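Carbohydrate binding protein (Flavobacterium johnsoniae, PDB 3HZB) binds calcium ions through a betagamma-crystallin domain, the part of a longer protein present here, and may take part in carbohydrate binding. Local coordinates at residues Gly46-Leu51 with Ser61-Ser66; Ile50-Asp55 with Ser81-Ala86. One frame throughout, in Å; residues are numbered along the deposited sequence.

Contact 1 (Gly46-Leu51 with Ser61-Ser66)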
ATOM      1  N   GLY B  46      -8.283   2.092   3.476  1.00 17.60           N
ATOM      2  CA  GLY B  46      -9.713   2.345   3.552  1.00 18.66           C
ATOM      3  C   GLY B  46     -10.466   1.838   2.341  1.00 21.00           C
ATOM      4  O   GLY B  46     -11.694   1.895   2.294  1.00 21.52           O
ATOM      5  N   TYR B  47      -9.728   1.332   1.356  1.00 20.00           N
ATOM      6  CA  TYR B  47     -10.330   0.815   0.135  1.00 20.16           C
ATOM      7  C   TYR B  47      -9.679  -0.498  -0.239  1.00 19.03           C
ATOM      8  O   TYR B  47      -8.618  -0.839   0.274  1.00 19.33           O
ATOM      9  CB  TYR B  47     -10.146   1.824  -0.994  1.00 21.50           C
ATOM     10  CG  TYR B  47     -10.764   3.154  -0.673  1.00 23.19           C
ATOM     11  CD1 TYR B  47     -12.125   3.376  -0.870  1.00 24.53           C
ATOM     12  CD2 TYR B  47     -10.004   4.172  -0.101  1.00 25.00           C
ATOM     13  CE1 TYR B  47     -12.717   4.579  -0.503  1.00 27.86           C
ATOM     14  CE2 TYR B  47     -10.586   5.382   0.271  1.00 26.70           C
ATOM     15  CZ  TYR B  47     -11.942   5.577   0.068  1.00 28.35           C
ATOM     16  OH  TYR B  47     -12.526   6.768   0.431  1.00 29.25           O
ATOM     17  N   GLN B  48     -10.319  -1.240  -1.133  1.00 17.74           N
ATOM     18  CA  GLN B  48      -9.771  -2.513  -1.566  1.00 16.70           C
ATOM     19  C   GLN B  48     -10.279  -2.908  -2.938  1.00 16.04           C
ATOM     20  O   GLN B  48     -11.337  -2.456  -3.377  1.00 14.60           O
ATOM     21  CB  GLN B  48     -10.100  -3.604  -0.547  1.00 17.16           C
ATOM     22  CG  GLN B  48     -11.559  -3.663  -0.149  1.00 20.70           C
ATOM     23  CD  GLN B  48     -11.796  -4.619   1.006  1.00 22.18           C
ATOM     24  OE1 GLN B  48     -12.879  -4.646   1.595  1.00 25.73           O
ATOM     25  NE2 GLN B  48     -10.785  -5.412   1.332  1.00 19.82           N
ATOM     26  N   ALA B  49      -9.505  -3.745  -3.618  1.00 15.25           N
ATOM     27  CA  ALA B  49      -9.872  -4.206  -4.945  1.00 15.22           C
ATOM     28  C   ALA B  49     -10.147  -5.701  -4.942  1.00 14.89           C
ATOM     29  O   ALA B  49      -9.374  -6.484  -4.396  1.00 16.09           O
ATOM     30  CB  ALA B  49      -8.761  -3.888  -5.940  1.00 15.92           C
ATOM     31  N   ILE B  50     -11.274  -6.084  -5.529  1.00 14.01           N
ATOM     32  CA  ILE B  50     -11.625  -7.490  -5.648  1.00 13.46           C
ATOM     33  C   ILE B  50     -11.301  -7.829  -7.098  1.00 13.63           C
ATOM     34  O   ILE B  50     -11.892  -7.255  -8.017  1.00 12.08           O
ATOM     35  CB  ILE B  50     -13.128  -7.742  -5.435  1.00 13.05           C
ATOM     36  CG1 ILE B  50     -13.583  -7.175  -4.085  1.00 14.10           C
ATOM     37  CG2 ILE B  50     -13.401  -9.233  -5.537  1.00 11.05           C
ATOM     38  CD1 ILE B  50     -12.859  -7.766  -2.890  1.00 16.83           C
ATOM     39  N   LEU B  51     -10.360  -8.743  -7.305  1.00 12.36           N
ATOM     40  CA  LEU B  51      -9.971  -9.122  -8.659  1.00 13.27           C
ATOM     41  C   LEU B  51     -10.751 -10.341  -9.117  1.00 14.03           C
ATOM     42  O   LEU B  51     -11.079 -11.215  -8.316  1.00 15.24           O
ATOM     43  CB  LEU B  51      -8.474  -9.444  -8.712  1.00 13.89           C
ATOM     44  CG  LEU B  51      -7.505  -8.434  -8.087  1.00 14.50           C
ATOM     45  CD1 LEU B  51      -6.079  -8.929  -8.289  1.00 14.92           C
ATOM     46  CD2 LEU B  51      -7.688  -7.062  -8.716  1.00 13.63           C
ATOM     47  N   SER B  61     -11.810 -15.240  -7.598  1.00 16.05           N
ATOM     48  CA  SER B  61     -11.592 -13.884  -7.105  1.00 16.77           C
ATOM     49  C   SER B  61     -10.561 -13.872  -5.989  1.00 17.11           C
ATOM     50  O   SER B  61     -10.224 -14.912  -5.424  1.00 17.00           O
ATOM     51  CB  SER B  61     -12.898 -13.280  -6.563  1.00 18.40           C
ATOM     52  OG  SER B  61     -13.933 -13.300  -7.526  1.00 23.55           O
ATOM     53  N   THR B  62     -10.056 -12.684  -5.687  1.00 16.99           N
ATOM     54  CA  THR B  62      -9.095 -12.507  -4.611  1.00 17.43           C
ATOM     55  C   THR B  62      -9.180 -11.046  -4.202  1.00 17.16           C
ATOM     56  O   THR B  62      -9.607 -10.199  -4.991  1.00 17.61           O
ATOM     57  CB  THR B  62      -7.648 -12.846  -5.046  1.00 18.86           C
ATOM     58  OG1 THR B  62      -6.808 -12.911  -3.884  1.00 19.77           O
ATOM     59  CG2 THR B  62      -7.103 -11.786  -5.995  1.00 18.05           C
ATOM     60  N   VAL B  63      -8.795 -10.753  -2.967  1.00 16.33           N
ATOM     61  CA  VAL B  63      -8.847  -9.385  -2.474  1.00 16.66           C
ATOM     62  C   VAL B  63      -7.454  -8.799  -2.318  1.00 16.42           C
ATOM     63  O   VAL B  63      -6.558  -9.444  -1.779  1.00 17.19           O
ATOM     64  CB  VAL B  63      -9.549  -9.308  -1.096  1.00 18.13           C
ATOM     65  CG1 VAL B  63      -9.634  -7.858  -0.635  1.00 18.14           C
ATOM     66  CG2 VAL B  63     -10.927  -9.925  -1.175  1.00 20.55           C
ATOM     67  N   ILE B  64      -7.274  -7.580  -2.806  1.00 16.24           N
ATOM     68  CA  ILE B  64      -6.002  -6.892  -2.669  1.00 16.05           C
ATOM     69  C   ILE B  64      -6.345  -5.712  -1.768  1.00 16.80           C
ATOM     70  O   ILE B  64      -6.964  -4.745  -2.213  1.00 16.15           O
ATOM     71  CB  ILE B  64      -5.474  -6.370  -4.026  1.00 16.56           C
ATOM     72  CG1 ILE B  64      -5.474  -7.499  -5.066  1.00 16.51           C
ATOM     73  CG2 ILE B  64      -4.067  -5.807  -3.847  1.00 16.88           C
ATOM     74  CD1 ILE B  64      -4.620  -8.702  -4.694  1.00 15.76           C
ATOM     75  N   ASN B  65      -5.968  -5.803  -0.495  1.00 16.99           N
ATOM     76  CA  ASN B  65      -6.277  -4.740   0.457  1.00 17.37           C
ATOM     77  C   ASN B  65      -5.066  -3.943   0.936  1.00 17.18           C
ATOM     78  O   ASN B  65      -5.152  -3.201   1.914  1.00 15.43           O
ATOM     79  CB  ASN B  65      -7.030  -5.312   1.658  1.00 21.03           C
ATOM     80  CG  ASN B  65      -6.412  -6.586   2.173  1.00 23.17           C
ATOM     81  OD1 ASN B  65      -5.194  -6.686   2.297  1.00 24.98           O
ATOM     82  ND2 ASN B  65      -7.249  -7.569   2.485  1.00 25.75           N
ATOM     83  N   SER B  66      -3.948  -4.100   0.234  1.00 16.12           N
ATOM     84  CA  SER B  66      -2.709  -3.385   0.540  1.00 15.92           C
ATOM     85  C   SER B  66      -1.860  -3.481  -0.724  1.00 15.18           C
ATOM     86  O   SER B  66      -2.043  -4.404  -1.520  1.00 14.68           O
ATOM     87  CB  SER B  66      -1.984  -4.027   1.730  1.00 15.91           C
ATOM     88  OG  SER B  66      -1.609  -5.365   1.453  1.00 13.94           O
TER
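Leu-51 packs against both Thr-62 and Ile-64 on the buried face of this strand pair. Its CG lies anti to the carbonyl carbon (chi1 -49°) and the chain continues extended, which carries CD1 to 3.6 Å from Ile-64 CG1, the two side chains crossing at a slant. Thr-62 runs alongside and offers its methyl, with CG2 3.8 Å from Leu-51 CD1. Leu-41 and Ile-82 also touch Leu-51, so this face belongs to the core between the two sheets. The strands are the antiparallel hairpin 47-52/60-64 of a betagamma-crystallin Greek key. Ala-49 and Ile-64 form a hydrogen-bonded pair joined in both directions: Ala-49 N reaches Ile-64 O at 3.1 Å, and Ile-64 N returns to Ala-49 O at 2.9 Å. At the next such pair the grip is uneven, as Leu-51 N to Thr-62 O is short at 2.8 Å whereas Thr-62 N to Leu-51 O is longer, 3.2 Å, and more bent (143° at the hydrogen). The other face is nearer solvent yet has one tight spot, where Ile-50 and Val-63 lie side by side and Ile-50 CD1 presses to 3.4 Å from Val-63 CG2. Looser is the hairpin's open end, with Gln-48 slanting past Val-63 and Asn-65.

Contact 2 (Ile50-Asp55 with Ser81-Ala86). With CA (calcium ion), chain M.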
ATOM      1  N   ILE B  50     -11.274  -6.084  -5.529  1.00 14.01           N
ATOM      2  CA  ILE B  50     -11.625  -7.490  -5.648  1.00 13.46           C
ATOM      3  C   ILE B  50     -11.301  -7.829  -7.098  1.00 13.63           C
ATOM      4  O   ILE B  50     -11.892  -7.255  -8.017  1.00 12.08           O
ATOM      5  CB  ILE B  50     -13.128  -7.742  -5.435  1.00 13.05           C
ATOM      6  CG1 ILE B  50     -13.583  -7.175  -4.085  1.00 14.10           C
ATOM      7  CG2 ILE B  50     -13.401  -9.233  -5.537  1.00 11.05           C
ATOM      8  CD1 ILE B  50     -12.859  -7.766  -2.890  1.00 16.83           C
ATOM      9  N   LEU B  51     -10.360  -8.743  -7.305  1.00 12.36           N
ATOM     10  CA  LEU B  51      -9.971  -9.122  -8.659  1.00 13.27           C
ATOM     11  C   LEU B  51     -10.751 -10.341  -9.117  1.00 14.03           C
ATOM     12  O   LEU B  51     -11.079 -11.215  -8.316  1.00 15.24           O
ATOM     13  CB  LEU B  51      -8.474  -9.444  -8.712  1.00 13.89           C
ATOM     14  CG  LEU B  51      -7.505  -8.434  -8.087  1.00 14.50           C
ATOM     15  CD1 LEU B  51      -6.079  -8.929  -8.289  1.00 14.92           C
ATOM     16  CD2 LEU B  51      -7.688  -7.062  -8.716  1.00 13.63           C
ATOM     17  N   TYR B  52     -11.044 -10.393 -10.412  1.00 12.73           N
ATOM     18  CA  TYR B  52     -11.768 -11.517 -10.995  1.00 12.99           C
ATOM     19  C   TYR B  52     -10.983 -12.069 -12.185  1.00 14.05           C
ATOM     20  O   TYR B  52     -10.418 -11.312 -12.977  1.00 11.71           O
ATOM     21  CB  TYR B  52     -13.157 -11.071 -11.462  1.00 14.27           C
ATOM     22  CG  TYR B  52     -14.064 -10.610 -10.342  1.00 14.28           C
ATOM     23  CD1 TYR B  52     -14.933 -11.500  -9.706  1.00 14.49           C
ATOM     24  CD2 TYR B  52     -14.037  -9.289  -9.900  1.00 15.13           C
ATOM     25  CE1 TYR B  52     -15.755 -11.078  -8.654  1.00 14.97           C
ATOM     26  CE2 TYR B  52     -14.850  -8.858  -8.849  1.00 14.80           C
ATOM     27  CZ  TYR B  52     -15.706  -9.759  -8.232  1.00 15.29           C
ATOM     28  OH  TYR B  52     -16.504  -9.336  -7.193  1.00 14.96           O
ATOM     29  N   GLN B  53     -10.951 -13.390 -12.307  1.00 13.86           N
ATOM     30  CA  GLN B  53     -10.243 -14.022 -13.406  1.00 14.20           C
ATOM     31  C   GLN B  53     -10.927 -13.731 -14.739  1.00 14.49           C
ATOM     32  O   GLN B  53     -10.267 -13.485 -15.732  1.00 12.32           O
ATOM     33  CB  GLN B  53     -10.180 -15.541 -13.203  1.00 17.22           C
ATOM     34  CG  GLN B  53      -9.230 -16.024 -12.115  1.00 16.74           C
ATOM     35  CD  GLN B  53      -7.767 -15.925 -12.517  1.00 18.48           C
ATOM     36  OE1 GLN B  53      -7.404 -16.194 -13.665  1.00 17.98           O
ATOM     37  NE2 GLN B  53      -6.917 -15.564 -11.566  1.00 18.75           N
ATOM     38  N   ASP B  54     -12.250 -13.743 -14.766  1.00 13.95           N
ATOM     39  CA  ASP B  54     -12.945 -13.511 -16.024  1.00 15.46           C
ATOM     40  C   ASP B  54     -13.645 -12.165 -16.078  1.00 14.46           C
ATOM     41  O   ASP B  54     -13.762 -11.477 -15.065  1.00 15.21           O
ATOM     42  CB  ASP B  54     -13.957 -14.639 -16.270  1.00 16.64           C
ATOM     43  CG  ASP B  54     -13.310 -16.015 -16.262  1.00 20.14           C
ATOM     44  OD1 ASP B  54     -12.139 -16.125 -16.683  1.00 19.09           O
ATOM     45  OD2 ASP B  54     -13.974 -16.991 -15.851  1.00 20.65           O
ATOM     46  N   ASP B  55     -14.102 -11.790 -17.269  1.00 14.52           N
ATOM     47  CA  ASP B  55     -14.797 -10.522 -17.446  1.00 14.45           C
ATOM     48  C   ASP B  55     -16.155 -10.605 -16.753  1.00 13.20           C
ATOM     49  O   ASP B  55     -16.632 -11.691 -16.423  1.00 12.44           O
ATOM     50  CB  ASP B  55     -14.982 -10.224 -18.940  1.00 15.58           C
ATOM     51  CG  ASP B  55     -15.464  -8.806 -19.208  1.00 16.46           C
ATOM     52  OD1 ASP B  55     -15.440  -7.972 -18.283  1.00 15.37           O
ATOM     53  OD2 ASP B  55     -15.855  -8.521 -20.363  1.00 17.34           O
ATOM     54  N   SER B  81     -11.519  -8.380 -14.854  1.00 11.96           N
ATOM     55  CA  SER B  81     -12.493  -7.438 -14.319  1.00 11.50           C
ATOM     56  C   SER B  81     -12.160  -7.175 -12.858  1.00 11.66           C
ATOM     57  O   SER B  81     -11.537  -8.007 -12.189  1.00 11.53           O
ATOM     58  CB  SER B  81     -13.938  -7.943 -14.487  1.00 11.92           C
ATOM     59  OG  SER B  81     -14.159  -9.182 -13.852  1.00 11.37           O
ATOM     60  N   ILE B  82     -12.561  -6.005 -12.377  1.00 11.87           N
ATOM     61  CA  ILE B  82     -12.266  -5.593 -11.012  1.00 12.65           C
ATOM     62  C   ILE B  82     -13.399  -4.797 -10.395  1.00 13.18           C
ATOM     63  O   ILE B  82     -14.132  -4.091 -11.091  1.00 12.84           O
ATOM     64  CB  ILE B  82     -11.019  -4.680 -10.981  1.00 12.06           C
ATOM     65  CG1 ILE B  82      -9.821  -5.402 -11.592  1.00 12.88           C
ATOM     66  CG2 ILE B  82     -10.721  -4.241  -9.558  1.00 15.54           C
ATOM     67  CD1 ILE B  82      -8.603  -4.512 -11.755  1.00 14.82           C
ATOM     68  N   ARG B  83     -13.531  -4.914  -9.079  1.00 12.86           N
ATOM     69  CA  ARG B  83     -14.531  -4.170  -8.339  1.00 13.18           C
ATOM     70  C   ARG B  83     -13.804  -3.540  -7.164  1.00 14.18           C
ATOM     71  O   ARG B  83     -13.057  -4.212  -6.447  1.00 14.24           O
ATOM     72  CB  ARG B  83     -15.658  -5.085  -7.855  1.00 13.38           C
ATOM     73  CG  ARG B  83     -16.514  -5.635  -8.992  1.00 16.68           C
ATOM     74  CD  ARG B  83     -17.609  -6.531  -8.466  1.00 16.48           C
ATOM     75  NE  ARG B  83     -18.512  -5.812  -7.574  1.00 16.89           N
ATOM     76  CZ  ARG B  83     -18.930  -6.287  -6.406  1.00 19.12           C
ATOM     77  NH1 ARG B  83     -18.518  -7.481  -5.995  1.00 19.33           N
ATOM     78  NH2 ARG B  83     -19.760  -5.570  -5.653  1.00 18.98           N
ATOM     79  N   VAL B  84     -14.001  -2.237  -7.002  1.00 13.63           N
ATOM     80  CA  VAL B  84     -13.380  -1.481  -5.931  1.00 13.38           C
ATOM     81  C   VAL B  84     -14.461  -1.193  -4.900  1.00 14.28           C
ATOM     82  O   VAL B  84     -15.519  -0.661  -5.237  1.00 14.46           O
ATOM     83  CB  VAL B  84     -12.805  -0.149  -6.464  1.00 13.17           C
ATOM     84  CG1 VAL B  84     -12.153   0.628  -5.334  1.00 12.70           C
ATOM     85  CG2 VAL B  84     -11.787  -0.430  -7.569  1.00 13.56           C
ATOM     86  N   ILE B  85     -14.195  -1.560  -3.649  1.00 14.65           N
ATOM     87  CA  ILE B  85     -15.146  -1.354  -2.563  1.00 15.56           C
ATOM     88  C   ILE B  85     -14.457  -0.774  -1.328  1.00 17.56           C
ATOM     89  O   ILE B  85     -13.235  -0.792  -1.216  1.00 15.86           O
ATOM     90  CB  ILE B  85     -15.819  -2.684  -2.152  1.00 15.16           C
ATOM     91  CG1 ILE B  85     -14.767  -3.650  -1.599  1.00 16.85           C
ATOM     92  CG2 ILE B  85     -16.534  -3.297  -3.347  1.00 18.18           C
ATOM     93  CD1 ILE B  85     -15.342  -4.965  -1.115  1.00 16.05           C
ATOM     94  N   ALA B  86     -15.253  -0.259  -0.399  1.00 20.08           N
ATOM     95  CA  ALA B  86     -14.701   0.308   0.822  1.00 23.25           C
ATOM     96  C   ALA B  86     -14.085  -0.806   1.661  1.00 25.08           C
ATOM     97  O   ALA B  86     -14.498  -1.964   1.571  1.00 24.04           O
ATOM     98  CB  ALA B  86     -15.798   1.013   1.613  1.00 24.38           C
TER
HETATM   99 CA    CA M 108      -8.465 -13.466 -17.450  1.00 14.02          CA
HETATM  100  O   HOH W   1      -7.689 -15.703 -16.251  1.00 16.69           O
HETATM  101  O   HOH W   2     -10.283 -15.300 -18.317  1.00 17.90           O
HETATM  102  O   HOH W   3      -7.861 -15.195 -19.584  1.00 29.71           O
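Tyr-52 overlaps the aliphatic part of Arg-83, its CE2 lying 3.6 Å from Arg-83 CD. A bend at chi3 (61°) brings the guanidinium back to the phenol, and Arg-83 NH1 donates to Tyr-52 OH at 3.0 Å. The oxygen lies in the guanidinium plane, at its edge, although ring and guanidinium planes are 41° apart. Arg-83 NE makes a salt bridge with Asp-22, which engages a second nitrogen of the group. Beneath these side chains the two strands run antiparallel, with Ile-50 N bonded almost straight to Arg-83 O at 2.7 Å. Ile-82 stands beside Leu-51 on the face directed to the core. Past Tyr-52 the chain turns a corner at Gln-53, and Ser-81 spans it: with OG between backbone N and carbonyl carbon (chi1 59°), the hydroxyl donates to Asp-54 O at 2.6 Å and is also hydrogen-bonded to Phe-57 N. Gln-53 O binds calcium at 2.5 Å, in a site completed by Asp-36, Lys-78, Ser-80 and waters. The corner thus gives the ion a backbone carbonyl directly, whereas Gln-53 OE1 and Asp-54 OD1 reach it only through waters that donate to them, and Asp-54 probably adds negative potential in the second shell.

In the fold
Contacts 1 and 2 lie on opposite edges of strand 47-52, share Ile-50 and Leu-51, and have centres about 8 Å apart. Together they set the order 81-86, 47-52, 60-64 in the four-stranded sheet that strand 21-23 completes. Gln-48 N of contact 1 probably donates to Ile-85 O of contact 2, at 3.0 Å, continuing the sheet bonding beyond the segment 50-55. The calcium bound by Gln-53 belongs to contact 2, where the chain turns its corner; the side chain of Thr-62 in contact 1 is about 7 Å from that of Gln-53. At the other end of the hairpin, Gln-48 approaches Ile-43, a residue of another calcium site, to about 4 Å between their side chains.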